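Local structure of DNA repair and recombination protein radB (Thermococcus kodakarensis, 2CVH) at residues Ala107-Ser113 and Ile147-Asn153; Val21-Gly27 and Cys176-Leu182; Leu38-Leu43 and Met65-Leu71. The protein probably takes part in DNA repair and homologous recombination as a RecA-like protein that binds DNA and ATP but has very weak ATPase activity. All coordinates share one frame; numbering follows the deposited sequence.

Interaction 1: Ala107-Ser113 and Ile147-Asn153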
loop_
_atom_site.group_PDB
_atom_site.type_symbol
_atom_site.label_atom_id
_atom_site.label_comp_id
_atom_site.label_asym_id
_atom_site.label_seq_id
_atom_site.Cartn_x
_atom_site.Cartn_y
_atom_site.Cartn_z
ATOM N N ALA A 107 -8.717 -8.734 -6.583
ATOM C CA ALA A 107 -8.099 -7.795 -7.518
ATOM C C ALA A 107 -6.864 -7.159 -6.903
ATOM O O ALA A 107 -5.957 -6.755 -7.630
ATOM C CB ALA A 107 -9.074 -6.706 -7.928
ATOM N N LEU A 108 -6.752 -7.236 -5.581
ATOM C CA LEU A 108 -5.665 -6.578 -4.874
ATOM C C LEU A 108 -5.432 -7.118 -3.480
ATOM O O LEU A 108 -6.355 -7.606 -2.831
ATOM C CB LEU A 108 -6.047 -5.085 -4.728
ATOM C CG LEU A 108 -5.130 -4.025 -4.101
ATOM C CD1 LEU A 108 -3.999 -3.743 -5.095
ATOM C CD2 LEU A 108 -5.923 -2.733 -3.803
ATOM N N VAL A 109 -4.191 -6.983 -3.013
ATOM C CA VAL A 109 -3.800 -7.377 -1.657
ATOM C C VAL A 109 -3.170 -6.096 -1.097
ATOM O O VAL A 109 -2.478 -5.383 -1.824
ATOM C CB VAL A 109 -2.717 -8.533 -1.636
ATOM C CG1 VAL A 109 -2.304 -8.855 -0.209
ATOM C CG2 VAL A 109 -3.251 -9.798 -2.317
ATOM N N VAL A 110 -3.422 -5.798 0.170
ATOM C CA VAL A 110 -2.865 -4.620 0.821
ATOM C C VAL A 110 -2.380 -5.079 2.165
ATOM O O VAL A 110 -3.096 -5.793 2.864
ATOM C CB VAL A 110 -3.924 -3.487 1.064
ATOM C CG1 VAL A 110 -3.261 -2.318 1.782
ATOM C CG2 VAL A 110 -4.576 -3.034 -0.263
ATOM N N VAL A 111 -1.134 -4.764 2.496
ATOM C CA VAL A 111 -0.611 -5.125 3.807
ATOM C C VAL A 111 -0.318 -3.791 4.466
ATOM O O VAL A 111 0.200 -2.882 3.820
ATOM C CB VAL A 111 0.652 -6.018 3.731
ATOM C CG1 VAL A 111 1.069 -6.430 5.142
ATOM C CG2 VAL A 111 0.366 -7.270 2.888
ATOM N N ASP A 112 -0.691 -3.649 5.730
ATOM C CA ASP A 112 -0.505 -2.388 6.427
ATOM C C ASP A 112 -0.195 -2.681 7.877
ATOM O O ASP A 112 -1.102 -2.771 8.692
ATOM C CB ASP A 112 -1.806 -1.575 6.300
ATOM C CG ASP A 112 -1.714 -0.172 6.890
ATOM O OD1 ASP A 112 -0.731 0.168 7.586
ATOM O OD2 ASP A 112 -2.663 0.602 6.643
ATOM N N SER A 113 1.077 -2.722 8.237
ATOM C CA SER A 113 2.189 -2.475 7.336
ATOM C C SER A 113 3.279 -3.475 7.673
ATOM O O SER A 113 3.592 -4.347 6.873
ATOM C CB SER A 113 2.709 -1.060 7.575
ATOM O OG SER A 113 2.962 -0.820 8.950
ATOM N N ILE A 147 -1.727 -9.976 -9.698
ATOM C CA ILE A 147 -2.450 -8.835 -9.155
ATOM C C ILE A 147 -1.419 -8.058 -8.350
ATOM O O ILE A 147 -0.344 -8.585 -8.045
ATOM C CB ILE A 147 -3.630 -9.227 -8.228
ATOM C CG1 ILE A 147 -3.151 -10.161 -7.122
ATOM C CG2 ILE A 147 -4.795 -9.791 -9.050
ATOM C CD1 ILE A 147 -4.220 -10.418 -6.048
ATOM N N PRO A 148 -1.716 -6.781 -8.043
ATOM C CA PRO A 148 -0.777 -5.978 -7.271
ATOM C C PRO A 148 -0.841 -6.274 -5.791
ATOM O O PRO A 148 -1.864 -6.740 -5.279
ATOM C CB PRO A 148 -1.259 -4.547 -7.532
ATOM C CG PRO A 148 -2.051 -4.651 -8.831
ATOM C CD PRO A 148 -2.783 -5.944 -8.611
ATOM N N VAL A 149 0.297 -6.092 -5.135
ATOM C CA VAL A 149 0.393 -6.210 -3.699
ATOM C C VAL A 149 0.975 -4.866 -3.239
ATOM O O VAL A 149 2.109 -4.528 -3.579
ATOM C CB VAL A 149 1.315 -7.336 -3.236
ATOM C CG1 VAL A 149 1.400 -7.329 -1.722
ATOM C CG2 VAL A 149 0.771 -8.684 -3.677
ATOM N N ILE A 150 0.156 -4.072 -2.553
ATOM C CA ILE A 150 0.579 -2.786 -2.023
ATOM C C ILE A 150 1.071 -3.019 -0.619
ATOM O O ILE A 150 0.399 -3.653 0.203
ATOM C CB ILE A 150 -0.580 -1.758 -1.987
ATOM C CG1 ILE A 150 -1.011 -1.400 -3.410
ATOM C CG2 ILE A 150 -0.139 -0.501 -1.205
ATOM C CD1 ILE A 150 -2.381 -0.703 -3.498
ATOM N N VAL A 151 2.281 -2.547 -0.359
ATOM C CA VAL A 151 2.902 -2.679 0.943
ATOM C C VAL A 151 3.015 -1.253 1.513
ATOM O O VAL A 151 3.749 -0.410 1.001
ATOM C CB VAL A 151 4.304 -3.335 0.814
ATOM C CG1 VAL A 151 5.000 -3.296 2.127
ATOM C CG2 VAL A 151 4.172 -4.779 0.350
ATOM N N ILE A 152 2.228 -0.974 2.533
ATOM C CA ILE A 152 2.216 0.331 3.146
ATOM C C ILE A 152 3.153 0.356 4.344
ATOM O O ILE A 152 3.204 -0.594 5.105
ATOM C CB ILE A 152 0.768 0.712 3.529
ATOM C CG1 ILE A 152 -0.008 1.080 2.268
ATOM C CG2 ILE A 152 0.736 1.838 4.563
ATOM C CD1 ILE A 152 -1.515 1.194 2.486
ATOM N N ASN A 153 3.955 1.411 4.459
ATOM C CA ASN A 153 4.878 1.546 5.582
ATOM C C ASN A 153 4.984 3.027 5.925
ATOM O O ASN A 153 4.577 3.880 5.140
ATOM C CB ASN A 153 6.282 1.052 5.190
ATOM C CG ASN A 153 6.271 -0.325 4.561
ATOM O OD1 ASN A 153 6.245 -1.334 5.259
ATOM N ND2 ASN A 153 6.288 -0.375 3.231
#
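The torsions of Leu108 and Ile150 bring their branches together over one face of the sheet: Leu108 swings CG opposite its own nitrogen (chi1 -177°), while Ile150 sends CG1 back beside its nitrogen (chi1 -67°). The two CD1 methyls then meet at 3.8 Å, and the Leu108 side chain also crosses the Pro148 ring at about a right angle, its CD1 3.8 Å from Pro148 CB. The contact pairs the two strands of a beta-alpha-beta crossover, in which helix 128-145 carries the chain from strand 106-112 to its parallel neighbour 149-153 in the central RecA-type sheet.

How parallel strands knit is seen in the backbone. Val109 and Val111 use both N and O, alternately giving to and taking from the second strand: Val109 N reaches Pro148 O at a longish 3.3 Å, Val109 O takes Ile150 N, Val111 N reaches Ile150 O at 3.0 Å, nearly in line with that carbonyl, and Val111 O takes Ile152 N. Val110 turns its own polar backbone atoms outward to strand 47-52, which flanks the other edge.

Further along the same face, Ile152 spans two neighbours. Its CD1 lies 4.0 Å from Val110 CG1, and its CG2 packs 3.8 Å from OD1 of Asp112. The hydrophobic run ending in Asp112 fits the Walker B pattern of P-loop ATPases, and the peptide bond after it is cis. Helix 33-44 packs on this face, bringing Lys33 and Ala37 to Ile152 and Thr34 to Asp112; Tyr50 gives the carboxylate a weak hydrogen bond at OD2. On the reverse face, Val109 sets its CB 4.0 Å from Val149 CG2, and its own CG2 meets Ile147 CD1 at 3.9 Å.

Interaction 2: Val21-Gly27 and Cys176-Leu182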
loop_
_atom_site.group_PDB
_atom_site.type_symbol
_atom_site.label_atom_id
_atom_site.label_comp_id
_atom_site.label_asym_id
_atom_site.label_seq_id
_atom_site.Cartn_x
_atom_site.Cartn_y
_atom_site.Cartn_z
ATOM N N VAL A 21 3.707 -7.500 -8.935
ATOM C CA VAL A 21 4.859 -6.861 -8.289
ATOM C C VAL A 21 4.434 -6.222 -6.975
ATOM O O VAL A 21 3.227 -6.074 -6.704
ATOM C CB VAL A 21 5.556 -5.782 -9.189
ATOM C CG1 VAL A 21 6.039 -6.414 -10.509
ATOM C CG2 VAL A 21 4.641 -4.633 -9.460
ATOM N N LEU A 22 5.414 -5.987 -6.106
ATOM C CA LEU A 22 5.150 -5.350 -4.836
ATOM C C LEU A 22 5.481 -3.872 -4.989
ATOM O O LEU A 22 6.578 -3.519 -5.424
ATOM C CB LEU A 22 6.000 -5.917 -3.715
ATOM C CG LEU A 22 5.917 -7.387 -3.296
ATOM C CD1 LEU A 22 6.282 -7.477 -1.825
ATOM C CD2 LEU A 22 4.550 -7.966 -3.504
ATOM N N THR A 23 4.480 -3.026 -4.780
ATOM C CA THR A 23 4.676 -1.593 -4.830
ATOM C C THR A 23 4.631 -1.140 -3.379
ATOM O O THR A 23 3.705 -1.489 -2.647
ATOM C CB THR A 23 3.569 -0.863 -5.610
ATOM O OG1 THR A 23 3.550 -1.309 -6.976
ATOM C CG2 THR A 23 3.820 0.667 -5.589
ATOM N N GLN A 24 5.705 -0.519 -2.906
ATOM C CA GLN A 24 5.709 0.012 -1.549
ATOM C C GLN A 24 5.143 1.428 -1.663
ATOM O O GLN A 24 5.395 2.136 -2.651
ATOM C CB GLN A 24 7.127 0.089 -0.970
ATOM C CG GLN A 24 7.202 0.917 0.310
ATOM C CD GLN A 24 8.594 1.041 0.907
ATOM O OE1 GLN A 24 8.752 1.055 2.122
ATOM N NE2 GLN A 24 9.595 1.132 0.070
ATOM N N VAL A 25 4.285 1.798 -0.730
ATOM C CA VAL A 25 3.736 3.149 -0.708
ATOM C C VAL A 25 4.018 3.538 0.712
ATOM O O VAL A 25 3.524 2.906 1.621
ATOM C CB VAL A 25 2.216 3.230 -0.988
ATOM C CG1 VAL A 25 1.754 4.692 -0.894
ATOM C CG2 VAL A 25 1.910 2.719 -2.378
ATOM N N TYR A 26 4.902 4.503 0.913
ATOM C CA TYR A 26 5.222 4.893 2.268
ATOM C C TYR A 26 5.132 6.415 2.498
ATOM O O TYR A 26 5.225 7.216 1.565
ATOM C CB TYR A 26 6.590 4.315 2.663
ATOM C CG TYR A 26 7.776 5.033 2.053
ATOM C CD1 TYR A 26 8.223 4.728 0.773
ATOM C CD2 TYR A 26 8.414 6.055 2.751
ATOM C CE1 TYR A 26 9.264 5.423 0.201
ATOM C CE2 TYR A 26 9.454 6.757 2.197
ATOM C CZ TYR A 26 9.872 6.440 0.923
ATOM O OH TYR A 26 10.886 7.168 0.378
ATOM N N GLY A 27 4.969 6.793 3.759
ATOM C CA GLY A 27 4.848 8.190 4.126
ATOM C C GLY A 27 4.284 8.269 5.530
ATOM O O GLY A 27 4.002 7.233 6.130
ATOM N N CYS A 176 10.492 -4.751 -3.448
ATOM C CA CYS A 176 9.433 -3.942 -4.020
ATOM C C CYS A 176 9.990 -3.274 -5.256
ATOM O O CYS A 176 10.907 -2.466 -5.179
ATOM C CB CYS A 176 8.946 -2.907 -3.005
ATOM S SG CYS A 176 8.198 -3.640 -1.503
ATOM N N LYS A 177 9.489 -3.693 -6.408
ATOM C CA LYS A 177 9.933 -3.160 -7.684
ATOM C C LYS A 177 9.530 -1.711 -7.884
ATOM O O LYS A 177 10.242 -0.945 -8.532
ATOM C CB LYS A 177 9.386 -4.019 -8.826
ATOM C CG LYS A 177 10.425 -4.950 -9.472
ATOM C CD LYS A 177 11.219 -5.714 -8.433
ATOM C CE LYS A 177 12.245 -6.616 -9.054
ATOM N NZ LYS A 177 13.050 -7.198 -7.941
ATOM N N ASP A 178 8.363 -1.352 -7.373
ATOM C CA ASP A 178 7.865 0.007 -7.494
ATOM C C ASP A 178 7.780 0.603 -6.096
ATOM O O ASP A 178 7.425 -0.093 -5.134
ATOM C CB ASP A 178 6.492 0.017 -8.166
ATOM C CG ASP A 178 6.516 -0.564 -9.560
ATOM O OD1 ASP A 178 7.627 -0.748 -10.092
ATOM O OD2 ASP A 178 5.425 -0.825 -10.122
ATOM N N ILE A 179 8.151 1.875 -5.973
ATOM C CA ILE A 179 8.141 2.546 -4.686
ATOM C C ILE A 179 7.632 3.967 -4.864
ATOM O O ILE A 179 8.138 4.724 -5.706
ATOM C CB ILE A 179 9.560 2.591 -4.044
ATOM C CG1 ILE A 179 10.131 1.170 -3.901
ATOM C CG2 ILE A 179 9.509 3.270 -2.674
ATOM C CD1 ILE A 179 11.350 1.067 -2.995
ATOM N N LEU A 180 6.608 4.306 -4.091
ATOM C CA LEU A 180 6.016 5.630 -4.117
ATOM C C LEU A 180 6.141 6.255 -2.729
ATOM O O LEU A 180 5.790 5.630 -1.708
ATOM C CB LEU A 180 4.535 5.539 -4.468
ATOM C CG LEU A 180 3.995 5.713 -5.873
ATOM C CD1 LEU A 180 2.482 5.531 -5.807
ATOM C CD2 LEU A 180 4.332 7.083 -6.399
ATOM N N ARG A 181 6.643 7.488 -2.682
ATOM C CA ARG A 181 6.773 8.198 -1.408
ATOM C C ARG A 181 5.668 9.256 -1.424
ATOM O O ARG A 181 5.457 9.919 -2.453
ATOM C CB ARG A 181 8.135 8.889 -1.292
ATOM C CG ARG A 181 8.388 9.496 0.082
ATOM C CD ARG A 181 9.684 10.325 0.136
ATOM N NE ARG A 181 9.532 11.646 -0.472
ATOM C CZ ARG A 181 10.364 12.172 -1.372
ATOM N NH1 ARG A 181 11.428 11.490 -1.786
ATOM N NH2 ARG A 181 10.147 13.398 -1.854
ATOM N N LEU A 182 4.915 9.373 -0.337
ATOM C CA LEU A 182 3.870 10.374 -0.312
ATOM C C LEU A 182 4.268 11.437 0.700
ATOM O O LEU A 182 4.656 11.123 1.825
ATOM C CB LEU A 182 2.528 9.752 0.071
ATOM C CG LEU A 182 2.008 8.518 -0.660
ATOM C CD1 LEU A 182 0.590 8.299 -0.196
ATOM C CD2 LEU A 182 2.033 8.671 -2.163
HETATM O O HOH W 1 8.310 -6.876 -6.437
HETATM O O HOH W 2 2.875 -0.282 -9.279
#
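Tyr26 crosses Arg181 obliquely, and here the contact is dense. The crowded rotamer of the tyrosine (chi1 75°) folds its ring back over the neighbouring strand, so that Arg181 CA sits above one ring face, offset to the rim, while Ile179 CG2 comes to the edge, 3.6 Å from CE1. The aliphatic part of Arg181 continues on that same side, out past the hydroxyl, with CD 3.4 Å from Tyr26 OH. Both polar ends then find the same partner, Glu196, which bonds to the hydroxyl and forms a salt bridge with the guanidinium. On the other face of the sheet, Val25 CG1 nests against Leu182 CG at 3.8 Å.

These are parallel neighbours of the RecA-type sheet, and strand 22-26 runs straight into the P-loop: Gly27 is the first residue of the predicted ATP-binding stretch, and its carbonyl accepts a bond from Lys33. At this end the backbone bond is direct, Leu182 N lying 2.9 Å from Tyr26 O.

At the opposite end the strands come no farther apart, but the direct bonding weakens. The bond from Asp178 N to Leu22 O stretches to a weak 3.4 Å, and water enters. One molecule accepts from Leu22 N and, weakly, from Lys177 N, beside the exposed lysine. A second bridges side chains, donating to Thr23 OG1 at 2.6 Å and to Asp178 OD2 at 2.7 Å, the carboxylate oxygen that also pairs with Arg199.

Interaction 3: Leu38-Leu43 and Met65-Leu71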
loop_
_atom_site.group_PDB
_atom_site.type_symbol
_atom_site.label_atom_id
_atom_site.label_comp_id
_atom_site.label_asym_id
_atom_site.label_seq_id
_atom_site.Cartn_x
_atom_site.Cartn_y
_atom_site.Cartn_z
ATOM N N LEU A 38 -7.340 2.218 -0.077
ATOM C CA LEU A 38 -8.803 2.105 -0.032
ATOM C C LEU A 38 -9.442 2.409 -1.383
ATOM O O LEU A 38 -10.316 1.675 -1.847
ATOM C CB LEU A 38 -9.402 3.063 1.021
ATOM C CG LEU A 38 -9.681 2.732 2.499
ATOM C CD1 LEU A 38 -10.376 3.923 3.200
ATOM C CD2 LEU A 38 -10.587 1.530 2.606
ATOM N N GLN A 39 -8.992 3.490 -2.015
ATOM C CA GLN A 39 -9.517 3.904 -3.292
ATOM C C GLN A 39 -9.186 2.960 -4.424
ATOM O O GLN A 39 -10.027 2.715 -5.295
ATOM C CB GLN A 39 -9.032 5.311 -3.619
ATOM C CG GLN A 39 -9.527 5.858 -4.951
ATOM C CD GLN A 39 -9.576 7.384 -4.963
ATOM O OE1 GLN A 39 -9.130 8.040 -5.912
ATOM N NE2 GLN A 39 -10.154 7.951 -3.915
ATOM N N THR A 40 -7.955 2.464 -4.449
ATOM C CA THR A 40 -7.567 1.526 -5.495
ATOM C C THR A 40 -8.431 0.259 -5.334
ATOM O O THR A 40 -9.047 -0.194 -6.288
ATOM C CB THR A 40 -6.066 1.187 -5.404
ATOM O OG1 THR A 40 -5.321 2.406 -5.476
ATOM C CG2 THR A 40 -5.637 0.271 -6.559
ATOM N N GLY A 41 -8.524 -0.247 -4.104
ATOM C CA GLY A 41 -9.340 -1.421 -3.832
ATOM C C GLY A 41 -10.799 -1.185 -4.196
ATOM O O GLY A 41 -11.411 -1.951 -4.940
ATOM N N LEU A 42 -11.341 -0.073 -3.728
ATOM C CA LEU A 42 -12.722 0.280 -4.005
ATOM C C LEU A 42 -13.072 0.285 -5.505
ATOM O O LEU A 42 -14.051 -0.333 -5.930
ATOM C CB LEU A 42 -13.027 1.633 -3.341
ATOM C CG LEU A 42 -14.406 2.312 -3.299
ATOM C CD1 LEU A 42 -14.491 3.372 -4.350
ATOM C CD2 LEU A 42 -15.557 1.292 -3.394
ATOM N N LEU A 43 -12.244 0.922 -6.319
ATOM C CA LEU A 43 -12.504 1.012 -7.753
ATOM C C LEU A 43 -12.157 -0.242 -8.571
ATOM O O LEU A 43 -12.565 -0.343 -9.730
ATOM C CB LEU A 43 -11.790 2.249 -8.321
ATOM C CG LEU A 43 -12.082 3.558 -7.575
ATOM C CD1 LEU A 43 -11.274 4.672 -8.176
ATOM C CD2 LEU A 43 -13.574 3.902 -7.668
ATOM N N MET A 65 -16.259 7.187 0.976
ATOM C CA MET A 65 -15.654 7.172 -0.351
ATOM C C MET A 65 -16.562 6.491 -1.377
ATOM O O MET A 65 -16.782 7.024 -2.460
ATOM C CB MET A 65 -14.289 6.492 -0.290
ATOM C CG MET A 65 -13.290 7.241 0.588
ATOM S SD MET A 65 -11.733 6.380 0.867
ATOM C CE MET A 65 -11.435 5.855 -0.860
ATOM N N ALA A 66 -17.146 5.349 -1.011
ATOM C CA ALA A 66 -18.039 4.609 -1.928
ATOM C C ALA A 66 -19.267 5.453 -2.310
ATOM O O ALA A 66 -19.552 5.653 -3.483
ATOM C CB ALA A 66 -18.480 3.286 -1.287
ATOM N N GLU A 67 -19.949 5.992 -1.301
ATOM C CA GLU A 67 -21.140 6.800 -1.513
ATOM C C GLU A 67 -20.883 8.021 -2.356
ATOM O O GLU A 67 -21.570 8.224 -3.357
ATOM C CB GLU A 67 -21.721 7.267 -0.182
ATOM C CG GLU A 67 -22.489 6.230 0.564
ATOM C CD GLU A 67 -22.859 6.700 1.934
ATOM O OE1 GLU A 67 -23.870 6.215 2.468
ATOM O OE2 GLU A 67 -22.137 7.546 2.497
ATOM N N THR A 68 -19.892 8.823 -1.951
ATOM C CA THR A 68 -19.550 10.061 -2.648
ATOM C C THR A 68 -19.201 9.872 -4.115
ATOM O O THR A 68 -19.060 10.846 -4.855
ATOM C CB THR A 68 -18.403 10.821 -1.975
ATOM O OG1 THR A 68 -18.541 10.761 -0.552
ATOM C CG2 THR A 68 -18.492 12.271 -2.362
ATOM N N ARG A 69 -19.058 8.624 -4.537
ATOM C CA ARG A 69 -18.748 8.320 -5.924
ATOM C C ARG A 69 -19.910 7.476 -6.486
ATOM O O ARG A 69 -19.795 6.838 -7.539
ATOM C CB ARG A 69 -17.379 7.602 -5.967
ATOM C CG ARG A 69 -16.281 8.431 -5.232
ATOM C CD ARG A 69 -14.992 7.663 -4.888
ATOM N NE ARG A 69 -14.094 7.606 -6.030
ATOM C CZ ARG A 69 -13.076 8.434 -6.231
ATOM N NH1 ARG A 69 -12.794 9.377 -5.344
ATOM N NH2 ARG A 69 -12.428 8.401 -7.393
ATOM N N GLY A 70 -21.047 7.539 -5.783
ATOM C CA GLY A 70 -22.257 6.802 -6.127
ATOM C C GLY A 70 -22.084 5.305 -6.309
ATOM O O GLY A 70 -22.723 4.734 -7.188
ATOM N N LEU A 71 -21.340 4.654 -5.407
ATOM C CA LEU A 71 -21.028 3.215 -5.505
ATOM C C LEU A 71 -21.691 2.079 -4.705
ATOM O O LEU A 71 -21.334 0.915 -4.925
ATOM C CB LEU A 71 -19.518 3.023 -5.362
ATOM C CG LEU A 71 -18.683 3.217 -6.613
ATOM C CD1 LEU A 71 -17.240 2.974 -6.258
ATOM C CD2 LEU A 71 -19.132 2.247 -7.690
#
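Leu42 and Leu71 reach toward each other tip to tip where helix 33-44 meets the end of helix 59-67. Traced outward, Leu42 begins at a CB that faces the other segment, and its first torsion, with CG opposite the nitrogen (chi1 -175°), prolongs that direction. CG comes within 4.2 Å of Leu71 CD1. Beyond it the fork divides the work: CD1 presses on the same methyl at 3.4 Å, tighter than ordinary van der Waals contact, while CD2 touches both Leu71 CD1 and, at 4.1 Å, the CB of Ala66.

Leu71 follows directly on a Schellman motif that ends the helix. Gly70, with positive phi, is its C-prime residue, and the carbonyl of Ala66 accepts from both Arg69 N and Leu71 N, which approach from opposite faces of its plane. Gly70 N bonds to Glu67 O, completing the motif, and Leu71 leaves the turn with its CB facing helix 33-44.

On the helix itself, Met65 lays its thioether across Leu38, with SD 3.6 Å from Leu38 CD1, and its CE methyl rests 3.7 Å from Gln39 CB. Beside the leucines, the Gln39 amide lies over one face of the Arg69 guanidinium, the two planes 42° apart, and Leu43 CD1 lies 4.0 Å from Arg69 NH2.

Methyls, a thioether and one obliquely covered guanidinium face make up most of this interface, which suggests that cohesion comes largely from dispersion and shape, while Arg69 NH1 has a polar partner in the carbonyl of Arg214.

The three contacts are parts of one P-loop ATPase fold. Interactions 1 and 2, with centres about 10 Å apart, are adjoining steps of one sheet: strand 149-153 lies beside strand 22-26, and Val151 O is 2.9 Å from Val25 N, probably a hydrogen bond. Interaction 3 lies about 17 Å from interaction 1 between centres, yet Leu108 CD2 comes 3.6 Å from Gly41 N. Between interactions 2 and 3 the nearest atoms are about 8 Å apart, but the predicted ATP-binding loop joins strand 22-26 to helix 33-44. Its Lys33 side chain comes about 3 Å from that of Ile152.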